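Local coordinates for protein uncharacterized peptidase Lmo0363 (Listeria monocytogenes, PDB 3L4E) that probably acts as a serine-type peptidase of the S51 (peptidase E) family, hydrolysing peptide bonds through a serine-histidine charge relay, at residues Gly88-Lys98 / Asp137-Tyr148; Leu25-Thr35 / Leu56-Ala66. One frame throughout, in Å; residues are numbered along the deposited sequence.

Contact 1 (Gly88-Lys98 / Asp137-Tyr148). With SO4 (sulfate ion), chain C.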
loop_
_atom_site.group_PDB
_atom_site.type_symbol
_atom_site.label_atom_id
_atom_site.label_comp_id
_atom_site.label_asym_id
_atom_site.label_seq_id
_atom_site.Cartn_x
_atom_site.Cartn_y
_atom_site.Cartn_z
ATOM N N GLY A 88 -6.836 2.595 -3.686
ATOM C CA GLY A 88 -7.672 2.338 -4.842
ATOM C C GLY A 88 -8.376 1.010 -4.653
ATOM O O GLY A 88 -8.663 0.612 -3.520
ATOM N N ASN A 89 -8.656 0.317 -5.753
ATOM C CA ASN A 89 -9.308 -0.981 -5.666
ATOM C C ASN A 89 -8.278 -2.075 -5.397
ATOM O O ASN A 89 -7.415 -2.353 -6.246
ATOM C CB ASN A 89 -10.099 -1.276 -6.936
ATOM C CG ASN A 89 -10.919 -2.534 -6.816
ATOM O OD1 ASN A 89 -10.375 -3.640 -6.811
ATOM N ND2 ASN A 89 -12.236 -2.376 -6.712
ATOM N N THR A 90 -8.365 -2.692 -4.218
ATOM C CA THR A 90 -7.374 -3.688 -3.817
ATOM C C THR A 90 -7.365 -4.894 -4.747
ATOM O O THR A 90 -6.310 -5.459 -5.018
ATOM C CB THR A 90 -7.586 -4.187 -2.366
ATOM O OG1 THR A 90 -7.747 -3.073 -1.490
ATOM C CG2 THR A 90 -6.390 -5.029 -1.887
ATOM N N PHE A 91 -8.539 -5.300 -5.228
ATOM C CA PHE A 91 -8.613 -6.479 -6.088
ATOM C C PHE A 91 -7.947 -6.238 -7.442
ATOM O O PHE A 91 -7.202 -7.081 -7.930
ATOM C CB PHE A 91 -10.054 -6.968 -6.227
ATOM C CG PHE A 91 -10.644 -7.407 -4.927
ATOM C CD1 PHE A 91 -10.492 -8.711 -4.483
ATOM C CD2 PHE A 91 -11.327 -6.503 -4.122
ATOM C CE1 PHE A 91 -11.018 -9.106 -3.269
ATOM C CE2 PHE A 91 -11.858 -6.896 -2.911
ATOM C CZ PHE A 91 -11.701 -8.194 -2.483
ATOM N N PHE A 92 -8.184 -5.075 -8.030
ATOM C CA PHE A 92 -7.533 -4.757 -9.296
ATOM C C PHE A 92 -6.017 -4.684 -9.126
ATOM O O PHE A 92 -5.261 -5.210 -9.954
ATOM C CB PHE A 92 -8.062 -3.454 -9.883
ATOM C CG PHE A 92 -7.484 -3.136 -11.221
ATOM C CD1 PHE A 92 -7.838 -3.886 -12.336
ATOM C CD2 PHE A 92 -6.559 -2.116 -11.368
ATOM C CE1 PHE A 92 -7.294 -3.612 -13.574
ATOM C CE2 PHE A 92 -6.012 -1.834 -12.600
ATOM C CZ PHE A 92 -6.376 -2.584 -13.707
ATOM N N LEU A 93 -5.578 -4.040 -8.047
ATOM C CA LEU A 93 -4.157 -3.979 -7.715
ATOM C C LEU A 93 -3.525 -5.370 -7.625
ATOM O O LEU A 93 -2.506 -5.650 -8.270
ATOM C CB LEU A 93 -3.954 -3.208 -6.410
ATOM C CG LEU A 93 -2.544 -3.173 -5.814
ATOM C CD1 LEU A 93 -1.549 -2.462 -6.726
ATOM C CD2 LEU A 93 -2.589 -2.523 -4.430
ATOM N N LEU A 94 -4.116 -6.249 -6.824
ATOM C CA LEU A 94 -3.554 -7.589 -6.648
ATOM C C LEU A 94 -3.587 -8.358 -7.967
ATOM O O LEU A 94 -2.642 -9.070 -8.311
ATOM C CB LEU A 94 -4.314 -8.357 -5.567
ATOM C CG LEU A 94 -3.745 -9.732 -5.209
ATOM C CD1 LEU A 94 -2.300 -9.618 -4.754
ATOM C CD2 LEU A 94 -4.611 -10.414 -4.135
ATOM N N GLN A 95 -4.677 -8.199 -8.705
ATOM C CA GLN A 95 -4.810 -8.834 -10.006
ATOM C C GLN A 95 -3.649 -8.482 -10.928
ATOM O O GLN A 95 -3.051 -9.357 -11.546
ATOM C CB GLN A 95 -6.133 -8.436 -10.657
ATOM C CG GLN A 95 -6.308 -8.979 -12.054
ATOM C CD GLN A 95 -7.628 -8.561 -12.633
ATOM O OE1 GLN A 95 -8.655 -9.168 -12.342
ATOM N NE2 GLN A 95 -7.621 -7.490 -13.424
ATOM N N GLU A 96 -3.323 -7.197 -11.017
ATOM C CA GLU A 96 -2.269 -6.759 -11.925
ATOM C C GLU A 96 -0.878 -7.161 -11.429
ATOM O O GLU A 96 -0.010 -7.529 -12.230
ATOM C CB GLU A 96 -2.380 -5.256 -12.186
ATOM C CG GLU A 96 -3.698 -4.876 -12.866
ATOM C CD GLU A 96 -3.924 -5.630 -14.183
ATOM O OE1 GLU A 96 -3.098 -5.494 -15.105
ATOM O OE2 GLU A 96 -4.928 -6.362 -14.298
ATOM N N LEU A 97 -0.672 -7.124 -10.114
ATOM C CA LEU A 97 0.580 -7.606 -9.545
ATOM C C LEU A 97 0.800 -9.094 -9.827
ATOM O O LEU A 97 1.907 -9.507 -10.170
ATOM C CB LEU A 97 0.633 -7.342 -8.042
ATOM C CG LEU A 97 0.773 -5.885 -7.591
ATOM C CD1 LEU A 97 0.655 -5.796 -6.080
ATOM C CD2 LEU A 97 2.092 -5.262 -8.047
ATOM N N LYS A 98 -0.246 -9.904 -9.686
ATOM C CA LYS A 98 -0.111 -11.329 -9.981
ATOM C C LYS A 98 0.072 -11.604 -11.479
ATOM O O LYS A 98 0.904 -12.437 -11.869
ATOM C CB LYS A 98 -1.304 -12.124 -9.444
ATOM C CG LYS A 98 -1.386 -12.191 -7.938
ATOM C CD LYS A 98 -2.460 -13.188 -7.513
ATOM C CE LYS A 98 -2.515 -13.349 -6.004
ATOM N NZ LYS A 98 -3.477 -14.417 -5.606
ATOM N N ASP A 137 -14.053 -2.607 -1.303
ATOM C CA ASP A 137 -13.641 -2.511 -2.698
ATOM C C ASP A 137 -14.357 -3.570 -3.525
ATOM O O ASP A 137 -14.319 -4.749 -3.180
ATOM C CB ASP A 137 -12.135 -2.742 -2.828
ATOM C CG ASP A 137 -11.311 -1.671 -2.152
ATOM O OD1 ASP A 137 -11.880 -0.632 -1.748
ATOM O OD2 ASP A 137 -10.083 -1.877 -2.030
ATOM N N SER A 138 -14.979 -3.170 -4.630
ATOM C CA SER A 138 -15.741 -4.116 -5.451
ATOM C C SER A 138 -14.882 -5.084 -6.274
ATOM O O SER A 138 -13.950 -4.672 -6.963
ATOM C CB SER A 138 -16.695 -3.378 -6.387
ATOM O OG SER A 138 -17.370 -4.304 -7.227
ATOM N N THR A 139 -15.223 -6.369 -6.217
ATOM C CA THR A 139 -14.516 -7.382 -6.997
ATOM C C THR A 139 -14.883 -7.328 -8.480
ATOM O O THR A 139 -14.220 -7.958 -9.308
ATOM C CB THR A 139 -14.795 -8.803 -6.477
ATOM O OG1 THR A 139 -16.190 -9.087 -6.604
ATOM C CG2 THR A 139 -14.382 -8.939 -5.018
ATOM N N LYS A 140 -15.935 -6.582 -8.815
ATOM C CA LYS A 140 -16.350 -6.423 -10.209
ATOM C C LYS A 140 -15.237 -5.849 -11.069
ATOM O O LYS A 140 -15.220 -6.039 -12.288
ATOM C CB LYS A 140 -17.567 -5.499 -10.326
ATOM C CG LYS A 140 -18.802 -5.940 -9.569
ATOM C CD LYS A 140 -19.976 -5.018 -9.898
ATOM C CE LYS A 140 -21.029 -5.020 -8.798
ATOM N NZ LYS A 140 -20.553 -4.321 -7.566
ATOM N N LYS A 141 -14.309 -5.138 -10.436
ATOM C CA LYS A 141 -13.251 -4.459 -11.175
ATOM C C LYS A 141 -12.038 -5.346 -11.430
ATOM O O LYS A 141 -11.091 -4.944 -12.103
ATOM C CB LYS A 141 -12.888 -3.139 -10.497
ATOM C CG LYS A 141 -14.070 -2.177 -10.522
ATOM C CD LYS A 141 -13.745 -0.816 -9.950
ATOM C CE LYS A 141 -14.932 0.121 -10.112
ATOM N NZ LYS A 141 -14.750 1.381 -9.341
ATOM N N ALA A 142 -12.085 -6.571 -10.915
ATOM C CA ALA A 142 -10.999 -7.526 -11.109
ATOM C C ALA A 142 -11.558 -8.810 -11.715
ATOM O O ALA A 142 -11.857 -9.770 -10.996
ATOM C CB ALA A 142 -10.318 -7.817 -9.784
ATOM N N VAL A 143 -11.708 -8.835 -13.037
ATOM C CA VAL A 143 -12.424 -9.933 -13.681
ATOM C C VAL A 143 -11.569 -11.173 -13.909
ATOM O O VAL A 143 -12.079 -12.199 -14.361
ATOM C CB VAL A 143 -13.048 -9.513 -15.030
ATOM C CG1 VAL A 143 -13.994 -8.328 -14.847
ATOM C CG2 VAL A 143 -11.961 -9.205 -16.065
ATOM N N ASN A 144 -10.281 -11.085 -13.588
ATOM C CA ASN A 144 -9.347 -12.193 -13.804
ATOM C C ASN A 144 -8.776 -12.807 -12.528
ATOM O O ASN A 144 -8.257 -13.917 -12.549
ATOM C CB ASN A 144 -8.191 -11.757 -14.707
ATOM C CG ASN A 144 -8.659 -11.263 -16.052
ATOM O OD1 ASN A 144 -8.249 -10.197 -16.512
ATOM N ND2 ASN A 144 -9.533 -12.027 -16.689
ATOM N N LEU A 145 -8.867 -12.085 -11.419
ATOM C CA LEU A 145 -8.233 -12.530 -10.183
ATOM C C LEU A 145 -9.010 -13.684 -9.550
ATOM O O LEU A 145 -10.131 -13.491 -9.094
ATOM C CB LEU A 145 -8.134 -11.361 -9.205
ATOM C CG LEU A 145 -7.517 -11.634 -7.837
ATOM C CD1 LEU A 145 -6.041 -11.974 -7.981
ATOM C CD2 LEU A 145 -7.711 -10.422 -6.934
ATOM N N THR A 146 -8.402 -14.870 -9.502
ATOM C CA THR A 146 -9.111 -16.082 -9.075
ATOM C C THR A 146 -8.804 -16.538 -7.651
ATOM O O THR A 146 -9.443 -17.451 -7.133
ATOM C CB THR A 146 -8.818 -17.272 -10.017
ATOM O OG1 THR A 146 -7.414 -17.548 -10.017
ATOM C CG2 THR A 146 -9.272 -16.962 -11.436
ATOM N N ASN A 147 -7.821 -15.908 -7.031
ATOM C CA ASN A 147 -7.381 -16.271 -5.696
ATOM C C ASN A 147 -7.012 -14.982 -4.970
ATOM O O ASN A 147 -6.279 -14.151 -5.500
ATOM C CB ASN A 147 -6.169 -17.189 -5.806
ATOM C CG ASN A 147 -5.648 -17.659 -4.465
ATOM O OD1 ASN A 147 -5.940 -17.090 -3.423
ATOM N ND2 ASN A 147 -4.852 -18.722 -4.496
ATOM N N TYR A 148 -7.545 -14.788 -3.767
ATOM C CA TYR A 148 -7.331 -13.531 -3.071
ATOM C C TYR A 148 -6.113 -13.545 -2.139
ATOM O O TYR A 148 -5.876 -12.582 -1.411
ATOM C CB TYR A 148 -8.618 -13.103 -2.353
ATOM C CG TYR A 148 -9.761 -12.853 -3.324
ATOM C CD1 TYR A 148 -9.509 -12.373 -4.606
ATOM C CD2 TYR A 148 -11.083 -13.098 -2.966
ATOM C CE1 TYR A 148 -10.534 -12.140 -5.503
ATOM C CE2 TYR A 148 -12.118 -12.863 -3.860
ATOM C CZ TYR A 148 -11.837 -12.385 -5.129
ATOM O OH TYR A 148 -12.853 -12.148 -6.036
HETATM S S SO4 C . -14.900 0.320 -6.003
HETATM O O1 SO4 C . -15.341 -0.386 -7.201
HETATM O O2 SO4 C . -15.165 1.746 -6.144
HETATM O O3 SO4 C . -15.626 -0.205 -4.854
HETATM O O4 SO4 C . -13.466 0.106 -5.808
HETATM O O HOH W 1 -10.311 -6.522 -14.257
#

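Contact 2 (Leu25-Thr35 / Leu56-Ala66)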
loop_
_atom_site.group_PDB
_atom_site.type_symbol
_atom_site.label_atom_id
_atom_site.label_comp_id
_atom_site.label_asym_id
_atom_site.label_seq_id
_atom_site.Cartn_x
_atom_site.Cartn_y
_atom_site.Cartn_z
ATOM N N LEU A 25 15.713 11.939 3.551
ATOM C CA LEU A 25 14.911 11.650 2.379
ATOM C C LEU A 25 15.332 12.402 1.126
ATOM O O LEU A 25 15.092 11.927 0.021
ATOM C CB LEU A 25 13.450 11.963 2.678
ATOM C CG LEU A 25 12.818 11.125 3.785
ATOM C CD1 LEU A 25 11.459 11.711 4.130
ATOM C CD2 LEU A 25 12.705 9.667 3.353
ATOM N N GLN A 26 15.958 13.567 1.295
ATOM C CA GLN A 26 16.270 14.437 0.165
ATOM C C GLN A 26 17.047 13.723 -0.935
ATOM O O GLN A 26 18.127 13.179 -0.694
ATOM C CB GLN A 26 17.051 15.672 0.628
ATOM C CG GLN A 26 17.391 16.642 -0.496
ATOM C CD GLN A 26 16.186 17.437 -0.968
ATOM O OE1 GLN A 26 15.297 17.761 -0.179
ATOM N NE2 GLN A 26 16.157 17.764 -2.258
ATOM N N GLY A 27 16.492 13.738 -2.145
ATOM C CA GLY A 27 17.153 13.158 -3.298
ATOM C C GLY A 27 16.923 11.671 -3.503
ATOM O O GLY A 27 17.339 11.121 -4.525
ATOM N N LYS A 28 16.279 11.011 -2.544
ATOM C CA LYS A 28 15.992 9.592 -2.708
ATOM C C LYS A 28 14.832 9.421 -3.667
ATOM O O LYS A 28 14.025 10.332 -3.835
ATOM C CB LYS A 28 15.723 8.918 -1.363
ATOM C CG LYS A 28 16.942 8.920 -0.459
ATOM C CD LYS A 28 16.820 7.913 0.663
ATOM C CE LYS A 28 18.168 7.639 1.295
ATOM N NZ LYS A 28 18.093 6.502 2.254
ATOM N N THR A 29 14.754 8.253 -4.297
ATOM C CA THR A 29 13.792 8.019 -5.363
ATOM C C THR A 29 12.716 7.019 -4.963
ATOM O O THR A 29 12.966 6.099 -4.187
ATOM C CB THR A 29 14.495 7.485 -6.610
ATOM O OG1 THR A 29 15.299 6.355 -6.245
ATOM C CG2 THR A 29 15.390 8.559 -7.202
ATOM N N VAL A 30 11.522 7.202 -5.513
ATOM C CA VAL A 30 10.374 6.371 -5.160
ATOM C C VAL A 30 9.742 5.791 -6.420
ATOM O O VAL A 30 9.426 6.535 -7.340
ATOM C CB VAL A 30 9.303 7.219 -4.434
ATOM C CG1 VAL A 30 8.081 6.379 -4.061
ATOM C CG2 VAL A 30 9.896 7.883 -3.205
ATOM N N THR A 31 9.568 4.470 -6.460
ATOM C CA THR A 31 8.710 3.841 -7.455
ATOM C C THR A 31 7.281 3.990 -6.950
ATOM O O THR A 31 6.909 3.387 -5.941
ATOM C CB THR A 31 9.030 2.341 -7.642
ATOM O OG1 THR A 31 10.364 2.196 -8.137
ATOM C CG2 THR A 31 8.075 1.714 -8.639
ATOM N N PHE A 32 6.498 4.801 -7.654
ATOM C CA PHE A 32 5.161 5.217 -7.226
ATOM C C PHE A 32 4.148 4.475 -8.090
ATOM O O PHE A 32 4.075 4.708 -9.296
ATOM C CB PHE A 32 5.064 6.742 -7.430
ATOM C CG PHE A 32 3.772 7.371 -6.999
ATOM C CD1 PHE A 32 3.591 7.785 -5.689
ATOM C CD2 PHE A 32 2.764 7.627 -7.927
ATOM C CE1 PHE A 32 2.405 8.416 -5.292
ATOM C CE2 PHE A 32 1.576 8.243 -7.540
ATOM C CZ PHE A 32 1.398 8.642 -6.220
ATOM N N ILE A 33 3.392 3.570 -7.467
ATOM C CA ILE A 33 2.465 2.684 -8.177
ATOM C C ILE A 33 1.008 3.075 -7.905
ATOM O O ILE A 33 0.494 2.826 -6.820
ATOM C CB ILE A 33 2.696 1.215 -7.763
ATOM C CG1 ILE A 33 4.130 0.788 -8.110
ATOM C CG2 ILE A 33 1.664 0.297 -8.429
ATOM C CD1 ILE A 33 4.539 -0.531 -7.473
ATOM N N PRO A 34 0.357 3.734 -8.877
ATOM C CA PRO A 34 -1.019 4.211 -8.698
ATOM C C PRO A 34 -2.060 3.258 -9.296
ATOM O O PRO A 34 -3.232 3.613 -9.415
ATOM C CB PRO A 34 -1.016 5.525 -9.481
ATOM C CG PRO A 34 -0.099 5.226 -10.637
ATOM C CD PRO A 34 0.973 4.290 -10.099
ATOM N N THR A 35 -1.629 2.056 -9.659
ATOM C CA THR A 35 -2.485 1.082 -10.346
ATOM C C THR A 35 -3.860 0.851 -9.706
ATOM O O THR A 35 -4.868 0.758 -10.406
ATOM C CB THR A 35 -1.748 -0.254 -10.476
ATOM O OG1 THR A 35 -0.495 -0.026 -11.142
ATOM C CG2 THR A 35 -2.577 -1.279 -11.256
ATOM N N LEU A 56 8.850 16.379 0.487
ATOM C CA LEU A 56 9.884 15.853 1.373
ATOM C C LEU A 56 11.229 15.787 0.660
ATOM O O LEU A 56 12.236 15.367 1.236
ATOM C CB LEU A 56 9.503 14.450 1.859
ATOM C CG LEU A 56 8.207 14.344 2.655
ATOM C CD1 LEU A 56 8.017 12.892 3.071
ATOM C CD2 LEU A 56 8.226 15.289 3.859
ATOM N N GLY A 57 11.240 16.189 -0.604
ATOM C CA GLY A 57 12.455 16.157 -1.397
ATOM C C GLY A 57 12.698 14.834 -2.096
ATOM O O GLY A 57 13.812 14.563 -2.553
ATOM N N LEU A 58 11.663 14.002 -2.167
ATOM C CA LEU A 58 11.758 12.724 -2.867
ATOM C C LEU A 58 11.528 12.898 -4.365
ATOM O O LEU A 58 10.757 13.765 -4.789
ATOM C CB LEU A 58 10.751 11.723 -2.291
ATOM C CG LEU A 58 11.055 11.300 -0.858
ATOM C CD1 LEU A 58 9.828 10.673 -0.199
ATOM C CD2 LEU A 58 12.242 10.353 -0.828
ATOM N N LEU A 59 12.209 12.077 -5.159
ATOM C CA LEU A 59 12.011 12.053 -6.604
ATOM C C LEU A 59 11.049 10.923 -6.923
ATOM O O LEU A 59 11.350 9.749 -6.677
ATOM C CB LEU A 59 13.333 11.818 -7.322
ATOM C CG LEU A 59 14.292 12.994 -7.265
ATOM C CD1 LEU A 59 15.669 12.576 -7.753
ATOM C CD2 LEU A 59 13.740 14.141 -8.102
ATOM N N VAL A 60 9.882 11.280 -7.443
ATOM C CA VAL A 60 8.816 10.312 -7.663
ATOM C C VAL A 60 8.797 9.831 -9.110
ATOM O O VAL A 60 8.705 10.636 -10.039
ATOM C CB VAL A 60 7.446 10.912 -7.314
ATOM C CG1 VAL A 60 6.349 9.877 -7.516
ATOM C CG2 VAL A 60 7.447 11.425 -5.884
ATOM N N GLU A 61 8.872 8.518 -9.290
ATOM C CA GLU A 61 8.840 7.906 -10.614
ATOM C C GLU A 61 7.663 6.943 -10.748
ATOM O O GLU A 61 7.626 5.899 -10.093
ATOM C CB GLU A 61 10.148 7.167 -10.882
ATOM C CG GLU A 61 11.359 8.088 -10.936
ATOM C CD GLU A 61 12.641 7.356 -11.271
ATOM O OE1 GLU A 61 12.566 6.174 -11.672
ATOM O OE2 GLU A 61 13.722 7.966 -11.138
ATOM N N GLU A 62 6.712 7.283 -11.611
ATOM C CA GLU A 62 5.514 6.470 -11.758
ATOM C C GLU A 62 5.755 5.127 -12.458
ATOM O O GLU A 62 6.529 5.028 -13.412
ATOM C CB GLU A 62 4.417 7.262 -12.464
ATOM C CG GLU A 62 4.104 8.566 -11.750
ATOM C CD GLU A 62 2.653 8.965 -11.868
ATOM O OE1 GLU A 62 1.903 8.268 -12.590
ATOM O OE2 GLU A 62 2.266 9.973 -11.238
ATOM N N LEU A 63 5.079 4.099 -11.956
ATOM C CA LEU A 63 5.094 2.766 -12.550
ATOM C C LEU A 63 3.685 2.204 -12.471
ATOM O O LEU A 63 3.205 1.894 -11.380
ATOM C CB LEU A 63 6.069 1.839 -11.803
ATOM C CG LEU A 63 6.115 0.362 -12.218
ATOM C CD1 LEU A 63 6.659 0.227 -13.636
ATOM C CD2 LEU A 63 6.944 -0.482 -11.240
ATOM N N ASP A 64 3.004 2.109 -13.614
ATOM C CA ASP A 64 1.684 1.480 -13.652
ATOM C C ASP A 64 1.847 0.024 -14.077
ATOM O O ASP A 64 2.093 -0.275 -15.245
ATOM C CB ASP A 64 0.728 2.234 -14.584
ATOM C CG ASP A 64 -0.711 1.714 -14.516
ATOM O OD1 ASP A 64 -0.983 0.729 -13.795
ATOM O OD2 ASP A 64 -1.580 2.299 -15.193
ATOM N N ILE A 65 1.737 -0.871 -13.102
ATOM C CA ILE A 65 1.831 -2.309 -13.325
ATOM C C ILE A 65 0.887 -2.797 -14.415
ATOM O O ILE A 65 1.172 -3.779 -15.091
ATOM C CB ILE A 65 1.520 -3.083 -12.023
ATOM C CG1 ILE A 65 2.444 -2.614 -10.898
ATOM C CG2 ILE A 65 1.607 -4.595 -12.245
ATOM C CD1 ILE A 65 3.903 -2.760 -11.213
ATOM N N ALA A 66 -0.237 -2.111 -14.581
ATOM C CA ALA A 66 -1.261 -2.552 -15.523
ATOM C C ALA A 66 -0.854 -2.375 -16.982
ATOM O O ALA A 66 -1.385 -3.053 -17.858
ATOM C CB ALA A 66 -2.579 -1.834 -15.248
#

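Contact 1 (Gly88-Lys98 / Asp137-Tyr148)
N89 turns its side chain away from its own backbone N (chi1 -173°), which carries ND2 to the carbonyl of S138, while Q95, extended throughout its carbons (chi1 176°), reaches across A142 to the backbone of N144. The contact lays helix 90-100, from its N-cap to K98, against a loop that includes the 3-10 turn 139-141. N89 is that N-cap: its OD1 accepts from F92 N at 2.9 Å. The other half of the same amide works across the contact, as N89 ND2 donates to S138 O almost straight and close to the amide plane, and also to a sulfate oxygen. S138 N and, more weakly, K141 NZ hold the same ion, probably from the crystallisation liquor; K141 NZ also bonds to V39 O. One carboxylate oxygen, D137 OD2, grips the first helical residue twice: T90 OG1 lies 2.7 Å from D137 OD2, nearly in line with the C-O bond, and T90 N comes from above the carboxylate plane. D137 and G88 lie near H161 and S120 respectively, the charge-relay pair inferred by similarity. F91 fills the middle. T139 CG2 sits over its ring centre, 3.6 Å from the F91 centroid, as a CH-pi contact, and A142 CB packs on F91 CB. The ring edge then meets the face of Y148 in a T-shaped stack with planes at 71°. Further along, Q95 OE1 takes N144 N at 2.8 Å from above the carbonyl plane, with a weak bond from L145 N; Q95 NE2 donates nearly straight to E96 OE2, close to the amide plane, helping fix the amide's rotation. A water links Q95 NE2 with K141 O and V143 N. At the far end K98 NZ donates to N147 O at 2.8 Å.

Contact 2 (Leu25-Thr35 / Leu56-Ala66)
Backbone bonds dominate the pairing of L25-T35 with L56-A66. V30 donates to L59 O and accepts from E61 N, and F32 likewise spans E61 O and L63 N; L59 N to K28 O (2.8 Å) starts the series. Before the strands, G27 N, inside the type II turn L25-K28, bonds to the carbonyl of G57, whose positive phi closes helix 44-55 in a Schellman motif. CA-H...O contacts, such as T29 CA to L59 O at 3.3 Å, fill in between. Strands 29-33 and 59-62 are thus parallel neighbours, the two strands of a right-handed beta-alpha-beta crossover through helix 44-55, with 59-62 at the sheet edge. Among apolar contacts, V60 CG1, anti to its backbone N (chi1 -179°), presses on F32 CB at 3.4 Å, on the face covered by helix 44-55. On the other face T31 CG2 meets L63 CD2 at 3.6 Å. Of the polar side chains, E62 forms a salt bridge with K50 on the face of V60 and F32, while T31 OG1 bonds to N80 on the other. Beyond the strands, D64 OD1 accepts from T35 OG1 at 2.8 Å on its anti side and, from the opposite face of the carboxylate, from A66 N in an Asx turn.

In the fold
Both segments of contact 2 precede those of contact 1 in the sequence, and the two centres are about 22 Å apart. Both are partly buried, but contact 2 pairs an edge strand of the main sheet with its neighbour, whereas contact 1 sets a helix against a loop that is largely exposed around V143-N147. Their chemistry differs accordingly: repeated main-chain bonds in contact 2, side-chain amide, carboxylate and aromatic interactions in contact 1. Helix 90-100 connects them, since F92, E96 and L97 pack on T35, I65 and A66 just beyond the strands. Contact 1 reaches the neighbourhood of the likely catalytic S120 and H161, while contact 2 is remote from them.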